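PDB 6GNF: glycogen synthase from Cyanobacterium sp. CLg1, which belongs to the bacterial glycogen and starch synthases, glycosyltransferases of the two-domain GT-B fold, and holds ADP in a pocket lined by distant parts of the chain. Local coordinates for residues K376-I387 with F405-L416; T309-L319 with K415-G423. All coordinates share one frame; numbering follows the deposited sequence.

Contact 1 of 2, residues K376-I387 with F405-L416; sequences KQLNCQVVILGI and FAKGVARFDSKL. With ADP (adenosine-5'-diphosphate), chain F.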
loop_
_atom_site.group_PDB
_atom_site.type_symbol
_atom_site.label_atom_id
_atom_site.label_comp_id
_atom_site.label_asym_id
_atom_site.label_seq_id
_atom_site.Cartn_x
_atom_site.Cartn_y
_atom_site.Cartn_z
ATOM N N LYS A 376 25.717 -4.351 17.700
ATOM C CA LYS A 376 26.778 -3.516 18.260
ATOM C C LYS A 376 28.131 -3.812 17.609
ATOM O O LYS A 376 28.959 -2.915 17.448
ATOM C CB LYS A 376 26.877 -3.682 19.778
ATOM C CG LYS A 376 27.609 -2.525 20.433
ATOM C CD LYS A 376 27.535 -2.553 21.949
ATOM C CE LYS A 376 28.030 -1.234 22.527
ATOM N NZ LYS A 376 28.466 -1.352 23.947
ATOM N N GLN A 377 28.335 -5.070 17.225
ATOM C CA GLN A 377 29.556 -5.507 16.546
ATOM C C GLN A 377 29.813 -4.782 15.219
ATOM O O GLN A 377 30.960 -4.649 14.797
ATOM C CB GLN A 377 29.493 -7.024 16.297
ATOM C CG GLN A 377 29.472 -7.890 17.557
ATOM C CD GLN A 377 30.725 -7.763 18.424
ATOM O OE1 GLN A 377 31.665 -7.041 18.090
ATOM N NE2 GLN A 377 30.749 -8.491 19.534
ATOM N N LEU A 378 28.749 -4.309 14.567
ATOM C CA LEU A 378 28.866 -3.710 13.234
ATOM C C LEU A 378 29.345 -2.257 13.219
ATOM O O LEU A 378 29.683 -1.743 12.153
ATOM C CB LEU A 378 27.529 -3.791 12.503
ATOM C CG LEU A 378 26.876 -5.169 12.379
ATOM C CD1 LEU A 378 25.656 -5.066 11.478
ATOM C CD2 LEU A 378 27.850 -6.207 11.843
ATOM N N ASN A 379 29.354 -1.598 14.378
ATOM C CA ASN A 379 29.755 -0.186 14.490
ATOM C C ASN A 379 28.929 0.724 13.594
ATOM O O ASN A 379 29.459 1.457 12.758
ATOM C CB ASN A 379 31.243 0.002 14.182
ATOM C CG ASN A 379 32.136 -0.693 15.179
ATOM O OD1 ASN A 379 32.941 -1.551 14.819
ATOM N ND2 ASN A 379 32.007 -0.319 16.446
ATOM N N CYS A 380 27.618 0.655 13.769
ATOM C CA CYS A 380 26.686 1.459 12.987
ATOM C C CYS A 380 25.617 2.048 13.892
ATOM O O CYS A 380 25.562 1.740 15.081
ATOM C CB CYS A 380 26.027 0.599 11.909
ATOM S SG CYS A 380 25.022 -0.759 12.554
ATOM N N GLN A 381 24.784 2.910 13.323
ATOM C CA GLN A 381 23.639 3.453 14.033
ATOM C C GLN A 381 22.358 2.980 13.362
ATOM O O GLN A 381 22.347 2.712 12.163
ATOM C CB GLN A 381 23.714 4.979 14.080
ATOM C CG GLN A 381 24.772 5.483 15.051
ATOM C CD GLN A 381 24.926 6.991 15.048
ATOM O OE1 GLN A 381 24.216 7.695 14.331
ATOM N NE2 GLN A 381 25.865 7.493 15.846
ATOM N N VAL A 382 21.295 2.845 14.152
ATOM C CA VAL A 382 20.001 2.397 13.643
ATOM C C VAL A 382 18.891 3.283 14.181
ATOM O O VAL A 382 18.796 3.519 15.383
ATOM C CB VAL A 382 19.684 0.938 14.045
ATOM C CG1 VAL A 382 18.342 0.507 13.469
ATOM C CG2 VAL A 382 20.790 0.000 13.583
ATOM N N VAL A 383 18.046 3.762 13.281
ATOM C CA VAL A 383 16.882 4.546 13.658
ATOM C C VAL A 383 15.648 3.830 13.134
ATOM O O VAL A 383 15.627 3.407 11.979
ATOM C CB VAL A 383 16.958 5.971 13.084
ATOM C CG1 VAL A 383 15.717 6.762 13.454
ATOM C CG2 VAL A 383 18.209 6.670 13.601
ATOM N N ILE A 384 14.641 3.675 13.995
ATOM C CA ILE A 384 13.443 2.902 13.666
ATOM C C ILE A 384 12.177 3.707 13.951
ATOM O O ILE A 384 11.945 4.128 15.080
ATOM C CB ILE A 384 13.382 1.599 14.487
ATOM C CG1 ILE A 384 14.734 0.887 14.500
ATOM C CG2 ILE A 384 12.315 0.673 13.924
ATOM C CD1 ILE A 384 14.826 -0.208 15.537
ATOM N N LEU A 385 11.363 3.912 12.923
ATOM C CA LEU A 385 10.137 4.694 13.041
ATOM C C LEU A 385 8.939 3.868 12.573
ATOM O O LEU A 385 8.906 3.424 11.432
ATOM C CB LEU A 385 10.255 5.973 12.203
ATOM C CG LEU A 385 9.015 6.873 12.104
ATOM C CD1 LEU A 385 8.668 7.468 13.464
ATOM C CD2 LEU A 385 9.224 7.971 11.071
ATOM N N GLY A 386 7.945 3.702 13.445
ATOM C CA GLY A 386 6.751 2.920 13.114
ATOM C C GLY A 386 5.686 2.855 14.198
ATOM O O GLY A 386 5.954 3.135 15.361
ATOM N N ILE A 387 4.474 2.480 13.798
ATOM C CA ILE A 387 3.370 2.210 14.726
ATOM C C ILE A 387 2.662 0.887 14.395
ATOM O O ILE A 387 2.634 0.459 13.240
ATOM C CB ILE A 387 2.328 3.353 14.729
ATOM C CG1 ILE A 387 1.836 3.663 13.311
ATOM C CG2 ILE A 387 2.926 4.595 15.359
ATOM C CD1 ILE A 387 0.523 4.411 13.273
ATOM N N PHE A 405 23.532 3.130 20.381
ATOM C CA PHE A 405 23.652 3.359 18.933
ATOM C C PHE A 405 22.315 3.303 18.190
ATOM O O PHE A 405 22.277 3.523 16.984
ATOM C CB PHE A 405 24.617 2.345 18.309
ATOM C CG PHE A 405 24.184 0.912 18.469
ATOM C CD1 PHE A 405 23.324 0.324 17.548
ATOM C CD2 PHE A 405 24.633 0.151 19.542
ATOM C CE1 PHE A 405 22.919 -0.993 17.695
ATOM C CE2 PHE A 405 24.230 -1.163 19.697
ATOM C CZ PHE A 405 23.374 -1.737 18.771
ATOM N N ALA A 406 21.229 3.021 18.902
ATOM C CA ALA A 406 19.930 2.844 18.268
ATOM C C ALA A 406 18.874 3.716 18.912
ATOM O O ALA A 406 18.991 4.083 20.075
ATOM C CB ALA A 406 19.507 1.382 18.335
ATOM N N LYS A 407 17.810 3.976 18.162
ATOM C CA LYS A 407 16.733 4.823 18.627
ATOM C C LYS A 407 15.427 4.404 17.977
ATOM O O LYS A 407 15.359 4.245 16.760
ATOM C CB LYS A 407 17.044 6.281 18.297
ATOM C CG LYS A 407 15.905 7.249 18.570
ATOM C CD LYS A 407 15.646 7.421 20.055
ATOM C CE LYS A 407 14.446 8.326 20.266
ATOM N NZ LYS A 407 14.333 8.744 21.687
ATOM N N GLY A 408 14.394 4.237 18.797
ATOM C CA GLY A 408 13.071 3.855 18.321
ATOM C C GLY A 408 12.064 4.942 18.620
ATOM O O GLY A 408 12.132 5.588 19.661
ATOM N N VAL A 409 11.131 5.148 17.697
ATOM C CA VAL A 409 10.097 6.160 17.848
ATOM C C VAL A 409 8.763 5.577 17.407
ATOM O O VAL A 409 8.564 5.282 16.226
ATOM C CB VAL A 409 10.423 7.410 17.008
ATOM C CG1 VAL A 409 9.294 8.429 17.074
ATOM C CG2 VAL A 409 11.730 8.035 17.484
ATOM N N ALA A 410 7.840 5.439 18.352
ATOM C CA ALA A 410 6.537 4.850 18.067
ATOM C C ALA A 410 5.512 5.932 17.771
ATOM O O ALA A 410 4.613 6.180 18.561
ATOM C CB ALA A 410 6.082 3.984 19.229
ATOM N N ARG A 411 5.628 6.546 16.603
ATOM C CA ARG A 411 4.692 7.579 16.173
ATOM C C ARG A 411 4.554 7.564 14.670
ATOM O O ARG A 411 5.380 6.979 13.966
ATOM C CB ARG A 411 5.167 8.965 16.625
ATOM C CG ARG A 411 4.519 9.456 17.908
ATOM C CD ARG A 411 4.848 10.912 18.201
ATOM N NE ARG A 411 6.213 11.071 18.709
ATOM C CZ ARG A 411 7.281 11.399 17.980
ATOM N NH1 ARG A 411 8.473 11.504 18.559
ATOM N NH2 ARG A 411 7.170 11.624 16.679
ATOM N N PHE A 412 3.471 8.149 14.178
ATOM C CA PHE A 412 3.410 8.528 12.783
ATOM C C PHE A 412 3.896 9.969 12.723
ATOM O O PHE A 412 3.256 10.869 13.259
ATOM C CB PHE A 412 2.013 8.412 12.216
ATOM C CG PHE A 412 1.982 8.459 10.725
ATOM C CD1 PHE A 412 2.044 9.675 10.056
ATOM C CD2 PHE A 412 1.916 7.285 9.983
ATOM C CE1 PHE A 412 2.016 9.721 8.670
ATOM C CE2 PHE A 412 1.884 7.324 8.596
ATOM C CZ PHE A 412 1.935 8.544 7.941
ATOM N N ASP A 413 5.036 10.175 12.074
ATOM C CA ASP A 413 5.730 11.451 12.127
ATOM C C ASP A 413 6.415 11.726 10.790
ATOM O O ASP A 413 7.522 11.234 10.534
ATOM C CB ASP A 413 6.745 11.417 13.273
ATOM C CG ASP A 413 7.418 12.762 13.508
ATOM O OD1 ASP A 413 7.305 13.665 12.648
ATOM O OD2 ASP A 413 8.068 12.931 14.560
ATOM N N SER A 414 5.762 12.523 9.946
ATOM C CA SER A 414 6.293 12.829 8.617
ATOM C C SER A 414 7.627 13.560 8.685
ATOM O O SER A 414 8.553 13.251 7.935
ATOM C CB SER A 414 5.293 13.629 7.803
ATOM O OG SER A 414 4.311 12.740 7.305
ATOM N N LYS A 415 7.732 14.522 9.590
ATOM C CA LYS A 415 8.968 15.276 9.755
ATOM C C LYS A 415 10.163 14.350 10.011
ATOM O O LYS A 415 11.215 14.503 9.388
ATOM C CB LYS A 415 8.818 16.288 10.894
ATOM C CG LYS A 415 10.036 17.165 11.139
ATOM C CD LYS A 415 9.657 18.363 11.997
ATOM C CE LYS A 415 10.866 19.186 12.408
ATOM N NZ LYS A 415 11.653 18.530 13.491
ATOM N N LEU A 416 10.001 13.397 10.927
ATOM C CA LEU A 416 11.087 12.476 11.261
ATOM C C LEU A 416 11.349 11.487 10.120
ATOM O O LEU A 416 12.485 11.086 9.888
ATOM C CB LEU A 416 10.793 11.734 12.563
ATOM C CG LEU A 416 11.955 10.928 13.156
ATOM C CD1 LEU A 416 13.137 11.824 13.495
ATOM C CD2 LEU A 416 11.507 10.164 14.393
HETATM P PB ADP F . 2.948 -0.330 3.072
HETATM O O1B ADP F . 3.074 -1.823 2.916
HETATM O O2B ADP F . 2.119 0.317 1.997
HETATM O O3B ADP F . 2.639 0.104 4.479
HETATM P PA ADP F . 4.957 1.091 1.569
HETATM O O1A ADP F . 4.352 0.634 0.247
HETATM O O2A ADP F . 6.464 1.238 1.728
HETATM O O3A ADP F . 4.462 0.161 2.800
HETATM O "O5'" ADP F . 4.287 2.505 1.975
HETATM C "C5'" ADP F . 4.267 2.964 3.331
HETATM C "C4'" ADP F . 4.369 4.485 3.310
HETATM O "O4'" ADP F . 4.061 5.064 4.579
HETATM C "C3'" ADP F . 5.781 4.916 2.972
HETATM O "O3'" ADP F . 5.694 5.999 2.040
HETATM C "C2'" ADP F . 6.383 5.333 4.295
HETATM O "O2'" ADP F . 7.282 6.414 4.070
HETATM C "C1'" ADP F . 5.187 5.746 5.135
HETATM N N9 ADP F . 5.241 5.406 6.583
HETATM C C8 ADP F . 5.096 4.181 7.133
HETATM N N7 ADP F . 5.164 4.239 8.491
HETATM C C5 ADP F . 5.341 5.528 8.828
HETATM C C6 ADP F . 5.494 6.301 10.078
HETATM N N6 ADP F . 5.472 5.695 11.281
HETATM N N1 ADP F . 5.664 7.637 9.985
HETATM C C2 ADP F . 5.697 8.276 8.804
HETATM N N3 ADP F . 5.561 7.632 7.630
HETATM C C4 ADP F . 5.381 6.291 7.572
#
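The ring of Phe405 lies obliquely against CB and CG of Lys376, with CE2 3.7 Å from Lys376 CB; a first torsion of 61° swings it there, while Phe405 CB rests against Cys380 O. At the other end of the contact, one face of the Phe412 ring is covered by the adenine of ADP, whose C2 sits 3.8 Å above the ring centre. Ile387 lays CG2 against the backbone of Arg411, 3.5 Å from Arg411 C, and its CD1 only loosely approaches Phe412 CB. Arg411 turns one face of its guanidinium to Val409 CG1 and its edge to the carboxylate of Asp413, a salt bridge of 2.6 Å from Arg411 NH2 to Asp413 OD2, though its hydrogen bond is bent and weak.

Between the rings, strands 381-385 and 406-409 run parallel, and five backbone hydrogen bonds join them and the residues just beyond, from Val382 N with Phe405 O to Gly386 N with Val409 O. Val382, Ile384 and Ala406 share the sheet face that meets Met372; Val383, Leu385 and Val409 share the other. Leu385, its CG turned away from the backbone N (chi1 175°), sends its two methyls different ways: CD1 lies 3.8 Å from Val409 CG1, 4.0 Å from Leu416 CD2 and against the carbonyl oxygens of Val409 and Arg411, whereas CD2 approaches ADP N1 at 3.7 Å.

Main-chain atoms then read the adenine edge: ADP N6 donates to Arg411 O (3.0 Å), and Asp413 N donates weakly to ADP N1. Asp413 also N-caps the following helix through a weak bond from Leu416 N to OD1. Such a nucleotide site, where a beta-alpha-beta unit ends and the next helix begins, is characteristic of the Rossmann-like domains of GT-B glycosyltransferases.

Contact 2 of 2, residues T309-L319 with K415-G423; sequences TWNPQKDKFIL and KLAHFITAG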
loop_
_atom_site.group_PDB
_atom_site.type_symbol
_atom_site.label_atom_id
_atom_site.label_comp_id
_atom_site.label_asym_id
_atom_site.label_seq_id
_atom_site.Cartn_x
_atom_site.Cartn_y
_atom_site.Cartn_z
ATOM N N THR A 309 6.652 16.048 -3.051
ATOM C CA THR A 309 6.937 16.077 -1.615
ATOM C C THR A 309 8.305 15.468 -1.285
ATOM O O THR A 309 8.989 15.945 -0.376
ATOM C CB THR A 309 5.857 15.314 -0.809
ATOM O OG1 THR A 309 4.561 15.828 -1.135
ATOM C CG2 THR A 309 6.092 15.447 0.703
ATOM N N TRP A 310 8.683 14.417 -2.017
ATOM C CA TRP A 310 9.884 13.641 -1.722
ATOM C C TRP A 310 10.995 13.848 -2.754
ATOM O O TRP A 310 11.078 13.119 -3.748
ATOM C CB TRP A 310 9.536 12.152 -1.627
ATOM C CG TRP A 310 8.670 11.829 -0.462
ATOM C CD1 TRP A 310 7.308 11.776 -0.450
ATOM C CD2 TRP A 310 9.096 11.530 0.871
ATOM N NE1 TRP A 310 6.861 11.456 0.807
ATOM C CE2 TRP A 310 7.938 11.301 1.637
ATOM C CE3 TRP A 310 10.344 11.438 1.492
ATOM C CZ2 TRP A 310 7.987 10.977 2.991
ATOM C CZ3 TRP A 310 10.396 11.116 2.845
ATOM C CH2 TRP A 310 9.225 10.890 3.577
ATOM N N ASN A 311 11.792 14.890 -2.546
ATOM C CA ASN A 311 13.052 15.051 -3.258
ATOM C C ASN A 311 13.947 16.006 -2.491
ATOM O O ASN A 311 13.473 17.021 -1.972
ATOM C CB ASN A 311 12.868 15.531 -4.703
ATOM C CG ASN A 311 12.417 16.976 -4.798
ATOM O OD1 ASN A 311 13.217 17.872 -5.065
ATOM N ND2 ASN A 311 11.148 17.206 -4.603
ATOM N N PRO A 312 15.249 15.711 -2.470
ATOM C CA PRO A 312 16.159 16.458 -1.625
ATOM C C PRO A 312 16.288 17.928 -1.998
ATOM O O PRO A 312 16.612 18.740 -1.135
ATOM C CB PRO A 312 17.486 15.715 -1.806
ATOM C CG PRO A 312 17.375 15.030 -3.120
ATOM C CD PRO A 312 15.936 14.649 -3.230
ATOM N N GLN A 313 15.979 18.284 -3.243
ATOM C CA GLN A 313 16.133 19.667 -3.711
ATOM C C GLN A 313 15.089 20.603 -3.108
ATOM O O GLN A 313 15.408 21.740 -2.758
ATOM C CB GLN A 313 16.077 19.765 -5.242
ATOM C CG GLN A 313 17.261 19.147 -5.976
ATOM C CD GLN A 313 17.010 17.745 -6.543
ATOM O OE1 GLN A 313 17.664 17.349 -7.506
ATOM N NE2 GLN A 313 16.054 17.008 -5.982
ATOM N N LYS A 314 13.849 20.135 -2.997
ATOM C CA LYS A 314 12.736 20.972 -2.523
ATOM C C LYS A 314 12.110 20.534 -1.191
ATOM O O LYS A 314 11.231 21.223 -0.681
ATOM C CB LYS A 314 11.643 21.020 -3.583
ATOM C CG LYS A 314 12.064 21.606 -4.922
ATOM C CD LYS A 314 10.924 21.475 -5.926
ATOM C CE LYS A 314 11.395 21.554 -7.369
ATOM N NZ LYS A 314 11.884 22.916 -7.719
ATOM N N ASP A 315 12.566 19.415 -0.627
ATOM C CA ASP A 315 12.041 18.909 0.648
ATOM C C ASP A 315 11.850 20.052 1.652
ATOM O O ASP A 315 12.771 20.838 1.880
ATOM C CB ASP A 315 13.003 17.860 1.211
ATOM C CG ASP A 315 12.452 17.133 2.426
ATOM O OD1 ASP A 315 12.130 17.779 3.448
ATOM O OD2 ASP A 315 12.308 15.900 2.330
ATOM N N LYS A 316 10.659 20.138 2.246
ATOM C CA LYS A 316 10.302 21.261 3.120
ATOM C C LYS A 316 10.493 21.004 4.610
ATOM O O LYS A 316 10.171 21.865 5.421
ATOM C CB LYS A 316 8.854 21.683 2.873
ATOM C CG LYS A 316 8.547 21.907 1.405
ATOM C CD LYS A 316 7.397 22.877 1.200
ATOM C CE LYS A 316 7.144 23.126 -0.278
ATOM N NZ LYS A 316 6.445 24.421 -0.504
ATOM N N PHE A 317 11.000 19.831 4.974
ATOM C CA PHE A 317 11.195 19.479 6.382
ATOM C C PHE A 317 12.654 19.466 6.799
ATOM O O PHE A 317 12.986 19.889 7.909
ATOM C CB PHE A 317 10.616 18.097 6.663
ATOM C CG PHE A 317 9.144 17.990 6.407
ATOM C CD1 PHE A 317 8.669 17.642 5.147
ATOM C CD2 PHE A 317 8.233 18.216 7.429
ATOM C CE1 PHE A 317 7.310 17.528 4.911
ATOM C CE2 PHE A 317 6.874 18.102 7.200
ATOM C CZ PHE A 317 6.412 17.759 5.938
ATOM N N ILE A 318 13.520 18.967 5.919
ATOM C CA ILE A 318 14.924 18.727 6.274
ATOM C C ILE A 318 15.712 20.021 6.440
ATOM O O ILE A 318 15.308 21.065 5.939
ATOM C CB ILE A 318 15.622 17.786 5.260
ATOM C CG1 ILE A 318 15.687 18.419 3.862
ATOM C CG2 ILE A 318 14.905 16.439 5.219
ATOM C CD1 ILE A 318 16.203 17.487 2.784
ATOM N N LEU A 319 16.825 19.932 7.158
ATOM C CA LEU A 319 17.629 21.099 7.496
ATOM C C LEU A 319 18.429 21.672 6.336
ATOM O O LEU A 319 18.813 22.845 6.377
ATOM C CB LEU A 319 18.602 20.783 8.634
ATOM C CG LEU A 319 18.172 21.322 9.996
ATOM C CD1 LEU A 319 16.947 20.577 10.492
ATOM C CD2 LEU A 319 19.317 21.226 10.996
ATOM N N LYS A 415 7.732 14.522 9.590
ATOM C CA LYS A 415 8.968 15.276 9.755
ATOM C C LYS A 415 10.163 14.350 10.011
ATOM O O LYS A 415 11.215 14.503 9.388
ATOM C CB LYS A 415 8.818 16.288 10.894
ATOM C CG LYS A 415 10.036 17.165 11.139
ATOM C CD LYS A 415 9.657 18.363 11.997
ATOM C CE LYS A 415 10.866 19.186 12.408
ATOM N NZ LYS A 415 11.653 18.530 13.491
ATOM N N LEU A 416 10.001 13.397 10.927
ATOM C CA LEU A 416 11.087 12.476 11.261
ATOM C C LEU A 416 11.349 11.487 10.120
ATOM O O LEU A 416 12.485 11.086 9.888
ATOM C CB LEU A 416 10.793 11.734 12.563
ATOM C CG LEU A 416 11.955 10.928 13.156
ATOM C CD1 LEU A 416 13.137 11.824 13.495
ATOM C CD2 LEU A 416 11.507 10.164 14.393
ATOM N N ALA A 417 10.301 11.093 9.409
ATOM C CA ALA A 417 10.468 10.258 8.223
ATOM C C ALA A 417 11.375 10.952 7.207
ATOM O O ALA A 417 12.284 10.332 6.646
ATOM C CB ALA A 417 9.119 9.928 7.598
ATOM N N HIS A 418 11.151 12.249 7.010
ATOM C CA HIS A 418 11.955 13.037 6.089
ATOM C C HIS A 418 13.398 13.125 6.579
ATOM O O HIS A 418 14.342 12.925 5.806
ATOM C CB HIS A 418 11.341 14.428 5.895
ATOM C CG HIS A 418 10.212 14.448 4.912
ATOM N ND1 HIS A 418 10.412 14.609 3.559
ATOM C CD2 HIS A 418 8.877 14.298 5.077
ATOM C CE1 HIS A 418 9.249 14.563 2.934
ATOM N NE2 HIS A 418 8.301 14.376 3.833
ATOM N N PHE A 419 13.575 13.415 7.862
ATOM C CA PHE A 419 14.906 13.436 8.465
ATOM C C PHE A 419 15.661 12.115 8.259
ATOM O O PHE A 419 16.876 12.115 8.030
ATOM C CB PHE A 419 14.826 13.726 9.965
ATOM C CG PHE A 419 14.870 15.188 10.320
ATOM C CD1 PHE A 419 13.933 16.074 9.811
ATOM C CD2 PHE A 419 15.828 15.667 11.204
ATOM C CE1 PHE A 419 13.964 17.412 10.156
ATOM C CE2 PHE A 419 15.869 17.007 11.553
ATOM C CZ PHE A 419 14.933 17.880 11.027
ATOM N N ILE A 420 14.950 10.994 8.373
ATOM C CA ILE A 420 15.577 9.667 8.256
ATOM C C ILE A 420 15.972 9.378 6.810
ATOM O O ILE A 420 17.086 8.924 6.542
ATOM C CB ILE A 420 14.654 8.551 8.794
ATOM C CG1 ILE A 420 14.587 8.622 10.322
ATOM C CG2 ILE A 420 15.155 7.172 8.377
ATOM C CD1 ILE A 420 13.365 7.948 10.904
ATOM N N THR A 421 15.055 9.649 5.887
ATOM C CA THR A 421 15.292 9.411 4.469
ATOM C C THR A 421 16.495 10.185 3.945
ATOM O O THR A 421 17.254 9.654 3.141
ATOM C CB THR A 421 14.061 9.791 3.637
ATOM O OG1 THR A 421 12.912 9.137 4.178
ATOM C CG2 THR A 421 14.230 9.385 2.182
ATOM N N ALA A 422 16.631 11.439 4.373
ATOM C CA ALA A 422 17.726 12.291 3.937
ATOM C C ALA A 422 19.004 12.009 4.716
ATOM O O ALA A 422 20.088 11.915 4.135
ATOM C CB ALA A 422 17.338 13.753 4.083
ATOM N N GLY A 423 18.874 11.820 6.026
ATOM C CA GLY A 423 20.036 11.720 6.908
ATOM C C GLY A 423 20.719 10.369 6.913
ATOM O O GLY A 423 21.935 10.287 7.084
#
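Trp310 and Phe317 sandwich the imidazole of His418, which projects from helix 414-423 into the turns of loop 309-319. The six-membered ring of Trp310 lies face to face with it, centroids 3.7 Å apart and planes only 8° from parallel, while the Phe317 ring forms an offset stack on the opposite face, its plane inclined by 21°. Trp310 also brings its edge to Ala417 CB. Alongside, Ile318 CG2 packs on Ala422 CB at 3.8 Å, and Leu319 CD1 meets Phe419 CZ at 3.4 Å.

Polar contacts fix the sandwiched ring. His418 ND1 donates to Asp315 OD2 over 2.6 Å, arriving on the syn side but tilted out of the carboxylate plane, with a bend to 144° at the hydrogen; Tyr446 OH is a second partner of OD2. The other carboxylate oxygen, OD1, accepts from Phe317 N, an Asx turn, and from Ile318 N, which completes an Asx motif; both tie the loop to the group holding His418. This carboxylate probably favours a charged imidazole.

Around this cluster, Leu319 and Phe419 both reach helix 327-341, Trp310 stacks on Tyr442, and Ile420 turns from the loop to strands 352-356 and 381-385.

Leaving strand 298-300, the last of the nine-stranded sheet, the chain first passes through loop 309-319, whose partner lies 95 residues further on. It then runs through helix 327-341 and strand 352-356 before reaching 376-387. Contact 1 closes a short loop of 17 residues, mostly helix 390-402, and lies nested within the long loop closed by contact 2. The two share Lys415 and Leu416 at the start of helix 414-423. One side of that helix receives the loop, while another packs on the six-stranded sheet, where Ile420 CD1 lies 3.7 Å from Val383 CG1. Together they connect the loop between strand 298-300 and helix 327-341, helix 414-423 and an outermost strand, 406-409, of the six-stranded sheet.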